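PDB 6LZH: GrgF, which acts as a polyketide transferase of the alpha/beta hydrolase fold in the biosynthesis of gregatin A, a fungal polyketide with an alkylated furanone core. Local coordinates for residues Gly40-Lys45 and Pro78-Asp83; Asp83-Ala88 and Leu216-Leu221; Ile182-Gln187 and Gln210-Ser215. All coordinates share one frame; numbering follows the deposited sequence.

Contact 1. Residues Gly40-Lys45 and Pro78-Asp83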
loop_
_atom_site.group_PDB
_atom_site.type_symbol
_atom_site.label_atom_id
_atom_site.label_comp_id
_atom_site.label_asym_id
_atom_site.label_seq_id
_atom_site.Cartn_x
_atom_site.Cartn_y
_atom_site.Cartn_z
ATOM N N GLY A 40 -10.108 -14.783 8.927
ATOM C CA GLY A 40 -8.685 -14.857 9.191
ATOM C C GLY A 40 -7.849 -14.991 7.927
ATOM O O GLY A 40 -8.333 -14.914 6.795
ATOM N N PHE A 41 -6.556 -15.201 8.147
ATOM C CA PHE A 41 -5.570 -15.133 7.071
ATOM C C PHE A 41 -5.824 -16.190 6.005
ATOM O O PHE A 41 -5.835 -17.389 6.293
ATOM C CB PHE A 41 -4.172 -15.308 7.650
ATOM C CG PHE A 41 -3.088 -15.274 6.623
ATOM C CD1 PHE A 41 -2.603 -14.055 6.157
ATOM C CD2 PHE A 41 -2.544 -16.454 6.123
ATOM C CE1 PHE A 41 -1.600 -14.006 5.211
ATOM C CE2 PHE A 41 -1.535 -16.414 5.166
ATOM C CZ PHE A 41 -1.061 -15.178 4.712
ATOM N N ASN A 42 -6.006 -15.741 4.766
ATOM C CA ASN A 42 -6.168 -16.618 3.616
ATOM C C ASN A 42 -7.375 -17.533 3.757
ATOM O O ASN A 42 -7.417 -18.598 3.141
ATOM C CB ASN A 42 -4.900 -17.454 3.371
ATOM C CG ASN A 42 -4.806 -17.955 1.936
ATOM O OD1 ASN A 42 -5.291 -17.304 1.017
ATOM N ND2 ASN A 42 -4.207 -19.128 1.750
ATOM N N MET A 43 -8.375 -17.132 4.569
ATOM C CA MET A 43 -9.526 -17.982 4.831
ATOM C C MET A 43 -10.801 -17.395 4.220
ATOM O O MET A 43 -10.962 -16.171 4.145
ATOM C CB MET A 43 -9.737 -18.164 6.340
ATOM C CG MET A 43 -8.697 -19.080 7.007
ATOM S SD MET A 43 -8.657 -20.726 6.222
ATOM C CE MET A 43 -10.206 -21.440 6.795
ATOM N N PRO A 44 -11.720 -18.245 3.776
ATOM C CA PRO A 44 -13.043 -17.778 3.355
ATOM C C PRO A 44 -13.926 -17.518 4.576
ATOM O O PRO A 44 -13.540 -17.742 5.719
ATOM C CB PRO A 44 -13.568 -18.947 2.519
ATOM C CG PRO A 44 -12.988 -20.150 3.207
ATOM C CD PRO A 44 -11.597 -19.714 3.669
ATOM N N LYS A 45 -15.134 -17.034 4.305
ATOM C CA LYS A 45 -16.104 -16.702 5.341
ATOM C C LYS A 45 -16.658 -17.932 6.061
ATOM O O LYS A 45 -17.337 -17.785 7.086
ATOM C CB LYS A 45 -17.258 -15.940 4.701
ATOM C CG LYS A 45 -18.058 -16.849 3.780
ATOM C CD LYS A 45 -18.852 -16.075 2.764
ATOM C CE LYS A 45 -19.644 -17.024 1.875
ATOM N NZ LYS A 45 -18.717 -17.807 1.003
ATOM N N PRO A 78 -4.773 -13.026 -8.988
ATOM C CA PRO A 78 -4.726 -14.455 -8.654
ATOM C C PRO A 78 -5.571 -14.793 -7.419
ATOM O O PRO A 78 -5.870 -13.892 -6.628
ATOM C CB PRO A 78 -3.244 -14.709 -8.352
ATOM C CG PRO A 78 -2.506 -13.514 -8.908
ATOM C CD PRO A 78 -3.465 -12.375 -8.801
ATOM N N ARG A 79 -5.954 -16.059 -7.265
ATOM C CA ARG A 79 -6.592 -16.481 -6.023
ATOM C C ARG A 79 -5.571 -16.485 -4.889
ATOM O O ARG A 79 -4.363 -16.529 -5.123
ATOM C CB ARG A 79 -7.191 -17.870 -6.178
ATOM C CG ARG A 79 -7.836 -18.087 -7.509
ATOM C CD ARG A 79 -9.047 -17.213 -7.633
ATOM N NE ARG A 79 -10.059 -17.562 -6.641
ATOM C CZ ARG A 79 -11.156 -16.847 -6.413
ATOM N NH1 ARG A 79 -11.376 -15.721 -7.095
ATOM N NH2 ARG A 79 -12.021 -17.251 -5.492
ATOM N N ASN A 80 -6.065 -16.427 -3.650
ATOM C CA ASN A 80 -5.199 -16.597 -2.482
ATOM C C ASN A 80 -4.002 -15.662 -2.572
ATOM O O ASN A 80 -2.841 -16.058 -2.436
ATOM C CB ASN A 80 -4.751 -18.049 -2.362
ATOM C CG ASN A 80 -5.901 -18.973 -2.174
ATOM O OD1 ASN A 80 -6.291 -19.719 -3.080
ATOM N ND2 ASN A 80 -6.496 -18.895 -1.004
ATOM N N ASP A 81 -4.312 -14.409 -2.869
ATOM C CA ASP A 81 -3.341 -13.358 -3.145
ATOM C C ASP A 81 -3.791 -12.184 -2.274
ATOM O O ASP A 81 -4.788 -11.523 -2.577
ATOM C CB ASP A 81 -3.337 -13.031 -4.639
ATOM C CG ASP A 81 -2.437 -11.875 -4.978
ATOM O OD1 ASP A 81 -1.281 -11.889 -4.516
ATOM O OD2 ASP A 81 -2.902 -10.955 -5.686
ATOM N N ILE A 82 -3.095 -11.962 -1.166
ATOM C CA ILE A 82 -3.617 -11.177 -0.053
ATOM C C ILE A 82 -3.072 -9.761 -0.166
ATOM O O ILE A 82 -1.884 -9.565 -0.449
ATOM C CB ILE A 82 -3.242 -11.798 1.309
ATOM C CG1 ILE A 82 -3.871 -13.188 1.532
ATOM C CG2 ILE A 82 -3.607 -10.871 2.451
ATOM C CD1 ILE A 82 -5.173 -13.446 0.822
ATOM N N ASP A 83 -3.945 -8.774 0.030
ATOM C CA ASP A 83 -3.579 -7.365 -0.102
ATOM C C ASP A 83 -4.368 -6.608 0.961
ATOM O O ASP A 83 -5.551 -6.321 0.762
ATOM C CB ASP A 83 -3.887 -6.852 -1.509
ATOM C CG ASP A 83 -3.371 -5.439 -1.744
ATOM O OD1 ASP A 83 -2.964 -4.780 -0.762
ATOM O OD2 ASP A 83 -3.376 -4.996 -2.912
HETATM O O HOH W 1 -8.736 -20.010 0.897
#
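Asn-42 lays its side-chain amide across that of Asn-80: the two groups cross at about a right angle, with their planes 81° apart. The bond that joins them runs from Asn-80 ND2 to Asn-42 OD1, 2.8 Å long and almost straight at 172°. Seen from the donor it lies in the plane of the Asn-80 amide; seen from the acceptor it is less regular, since ND2 stands tilted 34° from the carbonyl plane of Asn-42. The CB of Asn-80 follows its amide in, 3.5 Å from Asn-42 OD1. On the same oxygen lies a methyl group, Ile-82 CD1, 3.9 Å from Asn-42 OD1. A second path goes through water 1, which donates to the backbone O of Asn-42 at 3.0 Å and accepts from Asn-80 ND2 at 3.1 Å, so both hydrogens of that amide nitrogen are probably used. The other end of the Asn-42 amide is held as well, its ND2 bonding to Tyr-175 OH and Arg-206 O, and with partners at both ends the group is unlikely to flip.

Asn-42 sits in the type II beta turn from Gly-40 to Met-43, closed by Met-43 N on Gly-40 O. This turn belongs to the loop that follows strand 32-38, which in alpha/beta hydrolases commonly contributes to the oxyanion hole. Consistent with that, the Phe-41 side chain lies about 4 Å from that of Cys-115, nearest atoms, at the active site. Pro-78 to Asp-83, for their part, lead into helix 84-99.

The apolar touch is looser: Ile-82 CG1 approaches Phe-41 CE1 obliquely at 4.4 Å. Phe-116 and Ile-207 touch both Phe-41 and Ile-82.

Contact 2. Residues Asp83-Ala88 and Leu216-Leu221. With NA (sodium ion), chain D.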
loop_
_atom_site.group_PDB
_atom_site.type_symbol
_atom_site.label_atom_id
_atom_site.label_comp_id
_atom_site.label_asym_id
_atom_site.label_seq_id
_atom_site.Cartn_x
_atom_site.Cartn_y
_atom_site.Cartn_z
ATOM N N ASP A 83 -3.945 -8.774 0.030
ATOM C CA ASP A 83 -3.579 -7.365 -0.102
ATOM C C ASP A 83 -4.368 -6.608 0.961
ATOM O O ASP A 83 -5.551 -6.321 0.762
ATOM C CB ASP A 83 -3.887 -6.852 -1.509
ATOM C CG ASP A 83 -3.371 -5.439 -1.744
ATOM O OD1 ASP A 83 -2.964 -4.780 -0.762
ATOM O OD2 ASP A 83 -3.376 -4.996 -2.912
ATOM N N ALA A 84 -3.721 -6.314 2.096
ATOM C CA ALA A 84 -4.434 -5.666 3.192
ATOM C C ALA A 84 -4.989 -4.317 2.768
ATOM O O ALA A 84 -6.138 -3.988 3.077
ATOM C CB ALA A 84 -3.516 -5.495 4.404
ATOM N N ARG A 85 -4.176 -3.506 2.073
ATOM C CA ARG A 85 -4.659 -2.202 1.637
ATOM C C ARG A 85 -5.918 -2.335 0.788
ATOM O O ARG A 85 -6.909 -1.632 1.015
ATOM C CB ARG A 85 -3.575 -1.464 0.856
ATOM C CG ARG A 85 -4.011 -0.074 0.486
ATOM C CD ARG A 85 -2.943 0.603 -0.382
ATOM N NE ARG A 85 -3.165 0.301 -1.790
ATOM C CZ ARG A 85 -2.460 0.835 -2.780
ATOM N NH1 ARG A 85 -1.487 1.689 -2.506
ATOM N NH2 ARG A 85 -2.730 0.515 -4.041
ATOM N N GLN A 86 -5.892 -3.229 -0.200
ATOM C CA GLN A 86 -7.065 -3.396 -1.057
ATOM C C GLN A 86 -8.253 -3.921 -0.259
ATOM O O GLN A 86 -9.403 -3.547 -0.515
ATOM C CB GLN A 86 -6.758 -4.361 -2.203
ATOM C CG GLN A 86 -7.959 -4.576 -3.127
ATOM C CD GLN A 86 -7.761 -5.703 -4.138
ATOM O OE1 GLN A 86 -7.187 -6.744 -3.826
ATOM N NE2 GLN A 86 -8.261 -5.503 -5.348
ATOM N N GLN A 87 -7.990 -4.824 0.691
ATOM C CA GLN A 87 -9.082 -5.427 1.450
ATOM C C GLN A 87 -9.731 -4.394 2.356
ATOM O O GLN A 87 -10.960 -4.383 2.520
ATOM C CB GLN A 87 -8.574 -6.637 2.251
ATOM C CG GLN A 87 -9.704 -7.542 2.770
ATOM C CD GLN A 87 -9.238 -8.870 3.371
ATOM O OE1 GLN A 87 -8.223 -9.469 2.942
ATOM N NE2 GLN A 87 -9.995 -9.348 4.367
ATOM N N ALA A 88 -8.925 -3.500 2.934
ATOM C CA ALA A 88 -9.495 -2.391 3.690
ATOM C C ALA A 88 -10.332 -1.507 2.784
ATOM O O ALA A 88 -11.415 -1.059 3.172
ATOM C CB ALA A 88 -8.382 -1.565 4.344
ATOM N N LEU A 216 5.205 -6.156 3.031
ATOM C CA LEU A 216 6.360 -5.384 3.483
ATOM C C LEU A 216 6.070 -3.892 3.473
ATOM O O LEU A 216 6.671 -3.148 4.257
ATOM C CB LEU A 216 7.591 -5.661 2.622
ATOM C CG LEU A 216 8.355 -6.971 2.799
ATOM C CD1 LEU A 216 9.614 -6.907 1.941
ATOM C CD2 LEU A 216 8.701 -7.271 4.273
ATOM N N SER A 217 5.152 -3.441 2.612
ATOM C CA SER A 217 4.789 -2.031 2.537
ATOM C C SER A 217 3.572 -1.694 3.380
ATOM O O SER A 217 3.083 -0.557 3.320
ATOM C CB SER A 217 4.523 -1.608 1.093
ATOM O OG SER A 217 3.547 -2.454 0.483
ATOM N N TRP A 218 3.060 -2.658 4.135
ATOM C CA TRP A 218 1.859 -2.489 4.941
ATOM C C TRP A 218 2.257 -2.626 6.404
ATOM O O TRP A 218 2.738 -3.681 6.826
ATOM C CB TRP A 218 0.802 -3.525 4.553
ATOM C CG TRP A 218 -0.481 -3.361 5.289
ATOM C CD1 TRP A 218 -0.902 -4.085 6.366
ATOM C CD2 TRP A 218 -1.511 -2.403 5.013
ATOM N NE1 TRP A 218 -2.142 -3.635 6.783
ATOM C CE2 TRP A 218 -2.540 -2.611 5.963
ATOM C CE3 TRP A 218 -1.675 -1.402 4.049
ATOM C CZ2 TRP A 218 -3.711 -1.852 5.976
ATOM C CZ3 TRP A 218 -2.841 -0.637 4.068
ATOM C CH2 TRP A 218 -3.849 -0.876 5.022
ATOM N N ASN A 219 2.075 -1.557 7.170
ATOM C CA ASN A 219 2.411 -1.549 8.592
ATOM C C ASN A 219 1.231 -0.922 9.316
ATOM O O ASN A 219 1.097 0.304 9.332
ATOM C CB ASN A 219 3.703 -0.787 8.864
ATOM C CG ASN A 219 4.065 -0.782 10.336
ATOM O OD1 ASN A 219 3.360 -1.377 11.167
ATOM N ND2 ASN A 219 5.168 -0.113 10.670
ATOM N N ILE A 220 0.378 -1.777 9.892
ATOM C CA ILE A 220 -0.828 -1.325 10.577
ATOM C C ILE A 220 -0.488 -0.341 11.693
ATOM O O ILE A 220 -1.268 0.570 11.988
ATOM C CB ILE A 220 -1.614 -2.559 11.093
ATOM C CG1 ILE A 220 -2.985 -2.159 11.612
ATOM C CG2 ILE A 220 -0.831 -3.340 12.134
ATOM C CD1 ILE A 220 -3.812 -1.436 10.560
ATOM N N LEU A 221 0.678 -0.495 12.322
ATOM C CA LEU A 221 1.078 0.432 13.376
ATOM C C LEU A 221 1.162 1.869 12.879
ATOM O O LEU A 221 1.079 2.798 13.687
ATOM C CB LEU A 221 2.427 0.022 13.975
ATOM C CG LEU A 221 2.525 -1.319 14.705
ATOM C CD1 LEU A 221 3.878 -1.465 15.383
ATOM C CD2 LEU A 221 1.420 -1.475 15.717
HETATM NA NA NA D . 3.728 -5.594 7.093
HETATM O O HOH W 2 5.669 -4.163 7.165
HETATM O O HOH W 3 4.264 -5.589 9.631
HETATM O O HOH W 4 1.709 -6.940 7.585
#
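Ala-84 presses its methyl group onto the indole of Trp-218, a CH-pi contact in which CB stands 3.4 Å from the centroid of the five-membered ring and only 13° off the ring normal. The closest single atom is Trp-218 NE1, 3.3 Å from Ala-84 CB. Arg-85 takes up the six-membered part of the same indole: its CB packs 3.4 Å from Trp-218 CZ3, and its backbone N lies over the same face as the alanine methyl. The extended first torsion of Trp-218 (chi1 -177°) carries the indole out to the helix.

Ala-84 and Arg-85 are the first two residues of helix 84-99 of the alpha/beta hydrolase fold. Asp-83 is its N-cap, with a weak, long capping bond from Gln-86 N to Asp-83 OD1 (3.4 Å). Trp-218 lies on the loop between helix 209-216 and strand 232-237, so the contact ties that loop to the start of the helix.

No hydrogen bond crosses between the two segments; their polar groups find partners elsewhere. Trp-218 NE1 donates to Asn-119 OD1 on helix 116-127, which helps to fix the rotation of the indole. A bend in the Arg-85 chain takes the guanidinium off the indole, and its NH2 makes a salt bridge to Asp-83 of the second subunit.

Metal binding uses the main chain: Trp-218 O coordinates the sodium ion at 2.2 Å, together with Ser-215 O and waters 2, 3 and 4. Water 2 also gives a weak hydrogen bond to Leu-216 O.

Contact 3. Residues Ile182-Gln187 and Gln210-Ser215. With NA (sodium ion), chain D.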
loop_
_atom_site.group_PDB
_atom_site.type_symbol
_atom_site.label_atom_id
_atom_site.label_comp_id
_atom_site.label_asym_id
_atom_site.label_seq_id
_atom_site.Cartn_x
_atom_site.Cartn_y
_atom_site.Cartn_z
ATOM N N ILE A 182 9.263 -23.974 6.701
ATOM C CA ILE A 182 8.186 -22.994 6.626
ATOM C C ILE A 182 8.741 -21.759 5.925
ATOM O O ILE A 182 9.754 -21.207 6.366
ATOM C CB ILE A 182 7.639 -22.622 8.016
ATOM C CG1 ILE A 182 7.233 -23.873 8.801
ATOM C CG2 ILE A 182 6.465 -21.640 7.887
ATOM C CD1 ILE A 182 6.451 -23.566 10.065
ATOM N N PRO A 183 8.134 -21.291 4.831
ATOM C CA PRO A 183 8.568 -20.020 4.234
ATOM C C PRO A 183 8.480 -18.876 5.237
ATOM O O PRO A 183 7.693 -18.908 6.186
ATOM C CB PRO A 183 7.598 -19.822 3.062
ATOM C CG PRO A 183 7.181 -21.226 2.686
ATOM C CD PRO A 183 7.149 -21.997 3.991
ATOM N N ASN A 184 9.296 -17.843 4.989
ATOM C CA ASN A 184 9.656 -16.860 6.010
ATOM C C ASN A 184 8.447 -16.302 6.762
ATOM O O ASN A 184 8.387 -16.364 7.996
ATOM C CB ASN A 184 10.457 -15.718 5.376
ATOM C CG ASN A 184 10.928 -14.696 6.407
ATOM O OD1 ASN A 184 11.144 -15.029 7.578
ATOM N ND2 ASN A 184 11.088 -13.449 5.979
ATOM N N GLY A 185 7.482 -15.735 6.050
ATOM C CA GLY A 185 6.379 -15.093 6.750
ATOM C C GLY A 185 5.137 -15.957 6.891
ATOM O O GLY A 185 4.010 -15.452 6.823
ATOM N N LEU A 186 5.321 -17.262 7.105
ATOM C CA LEU A 186 4.201 -18.189 7.010
ATOM C C LEU A 186 4.009 -19.064 8.245
ATOM O O LEU A 186 3.245 -20.035 8.178
ATOM C CB LEU A 186 4.366 -19.080 5.772
ATOM C CG LEU A 186 4.082 -18.415 4.418
ATOM C CD1 LEU A 186 3.835 -19.462 3.340
ATOM C CD2 LEU A 186 2.900 -17.455 4.526
ATOM N N GLN A 187 4.650 -18.750 9.375
ATOM C CA GLN A 187 4.554 -19.661 10.517
ATOM C C GLN A 187 3.148 -19.681 11.111
ATOM O O GLN A 187 2.658 -20.746 11.508
ATOM C CB GLN A 187 5.579 -19.313 11.597
ATOM C CG GLN A 187 5.904 -20.521 12.476
ATOM C CD GLN A 187 7.021 -20.275 13.463
ATOM O OE1 GLN A 187 7.752 -21.192 13.839
ATOM N NE2 GLN A 187 7.156 -19.027 13.897
ATOM N N GLN A 210 3.325 -12.821 -4.128
ATOM C CA GLN A 210 3.123 -11.382 -4.060
ATOM C C GLN A 210 2.543 -10.966 -2.718
ATOM O O GLN A 210 2.669 -9.795 -2.331
ATOM C CB GLN A 210 2.199 -10.924 -5.203
ATOM C CG GLN A 210 2.772 -11.217 -6.593
ATOM C CD GLN A 210 4.101 -10.503 -6.820
ATOM O OE1 GLN A 210 4.332 -9.393 -6.304
ATOM N NE2 GLN A 210 4.985 -11.137 -7.586
ATOM N N THR A 211 1.894 -11.896 -2.014
ATOM C CA THR A 211 1.367 -11.581 -0.691
ATOM C C THR A 211 2.462 -11.024 0.213
ATOM O O THR A 211 2.260 -10.014 0.893
ATOM C CB THR A 211 0.736 -12.829 -0.066
ATOM O OG1 THR A 211 -0.424 -13.224 -0.824
ATOM C CG2 THR A 211 0.341 -12.556 1.385
ATOM N N TYR A 212 3.644 -11.643 0.198
ATOM C CA TYR A 212 4.732 -11.185 1.063
ATOM C C TYR A 212 5.276 -9.831 0.603
ATOM O O TYR A 212 5.580 -8.967 1.435
ATOM C CB TYR A 212 5.847 -12.234 1.112
ATOM C CG TYR A 212 6.933 -11.889 2.123
ATOM C CD1 TYR A 212 6.809 -12.251 3.462
ATOM C CD2 TYR A 212 8.067 -11.174 1.742
ATOM C CE1 TYR A 212 7.796 -11.922 4.398
ATOM C CE2 TYR A 212 9.054 -10.837 2.672
ATOM C CZ TYR A 212 8.912 -11.215 3.996
ATOM O OH TYR A 212 9.889 -10.888 4.916
ATOM N N TYR A 213 5.391 -9.628 -0.717
ATOM C CA TYR A 213 5.790 -8.329 -1.264
ATOM C C TYR A 213 4.890 -7.202 -0.757
ATOM O O TYR A 213 5.372 -6.174 -0.269
ATOM C CB TYR A 213 5.764 -8.382 -2.801
ATOM C CG TYR A 213 6.073 -7.053 -3.486
ATOM C CD1 TYR A 213 5.078 -6.092 -3.696
ATOM C CD2 TYR A 213 7.361 -6.758 -3.920
ATOM C CE1 TYR A 213 5.366 -4.877 -4.321
ATOM C CE2 TYR A 213 7.656 -5.543 -4.541
ATOM C CZ TYR A 213 6.655 -4.610 -4.743
ATOM O OH TYR A 213 6.946 -3.413 -5.377
ATOM N N LYS A 214 3.574 -7.360 -0.889
ATOM C CA LYS A 214 2.681 -6.281 -0.473
ATOM C C LYS A 214 2.690 -6.064 1.039
ATOM O O LYS A 214 2.515 -4.927 1.497
ATOM C CB LYS A 214 1.266 -6.566 -0.961
ATOM C CG LYS A 214 1.098 -6.357 -2.459
ATOM C CD LYS A 214 -0.367 -6.386 -2.864
ATOM C CE LYS A 214 -0.539 -6.396 -4.386
ATOM N NZ LYS A 214 -0.289 -7.756 -4.974
ATOM N N SER A 215 2.883 -7.121 1.838
ATOM C CA SER A 215 2.869 -6.909 3.278
ATOM C C SER A 215 4.080 -6.119 3.755
ATOM O O SER A 215 3.985 -5.439 4.778
ATOM C CB SER A 215 2.765 -8.241 4.036
ATOM O OG SER A 215 3.833 -9.118 3.731
HETATM NA NA NA D . 3.728 -5.594 7.093
HETATM O O HOH W 2 5.669 -4.163 7.165
HETATM O O HOH W 3 4.264 -5.589 9.631
HETATM O O HOH W 4 1.709 -6.940 7.585
#
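Tyr-212 OH is approached from two places: it is hydrogen-bonded to the backbone O of Thr-144, and Asn-184 ND2 lies 3.0 Å from it. The amide nitrogen of Asn-184 itself bonds to Asn-146 O. Amide and phenol ring are turned 48° to one another, and the nitrogen comes in beside the hydroxyl end of the ring, 3.7 Å from Tyr-212 CZ. The ring extends from the helix with CG anti to the backbone N (chi1 -173°), which carries its CE1 to 4.2 Å from Gly-185 N. Gly-185 has no side chain, and a CB there would fall tightly against Tyr-212 CE1. A leucine in place of Tyr-212 would probably leave Thr-144 O without its hydroxyl partner and open a gap beside Asn-184 and Gly-185.

Further along the helix, Ser-215 OG donates back to Tyr-212 O at 2.9 Å. The sodium ion is coordinated by Ser-215 O at 2.3 Å. Here a type I beta turn, Pro-183 to Leu-186, packs against helix 209-216, which supplies the backbone carbonyl of Ser-215 to the sodium site.

In the fold
The three contacts lie about 13 Å from one another, centre to centre, all within the alpha/beta hydrolase fold. Along the chain contact 1 comes first and hands over to contact 2 at Asp-83, while contact 3 falls between the two halves of contact 2. Helix 209-216 connects them: Thr-211 OG1 probably bonds to Ile-82 N of contact 1 at 3.0 Å, and Lys-214 packs on Asp-83. Contacts 2 and 3 each supply one main-chain oxygen to the same sodium ion and both reach the second subunit. Contact 1 lies nearest the Cys-115 active site. The helix thus borders the 78-83 segment of contact 1, carries one sodium ligand and reaches the second subunit.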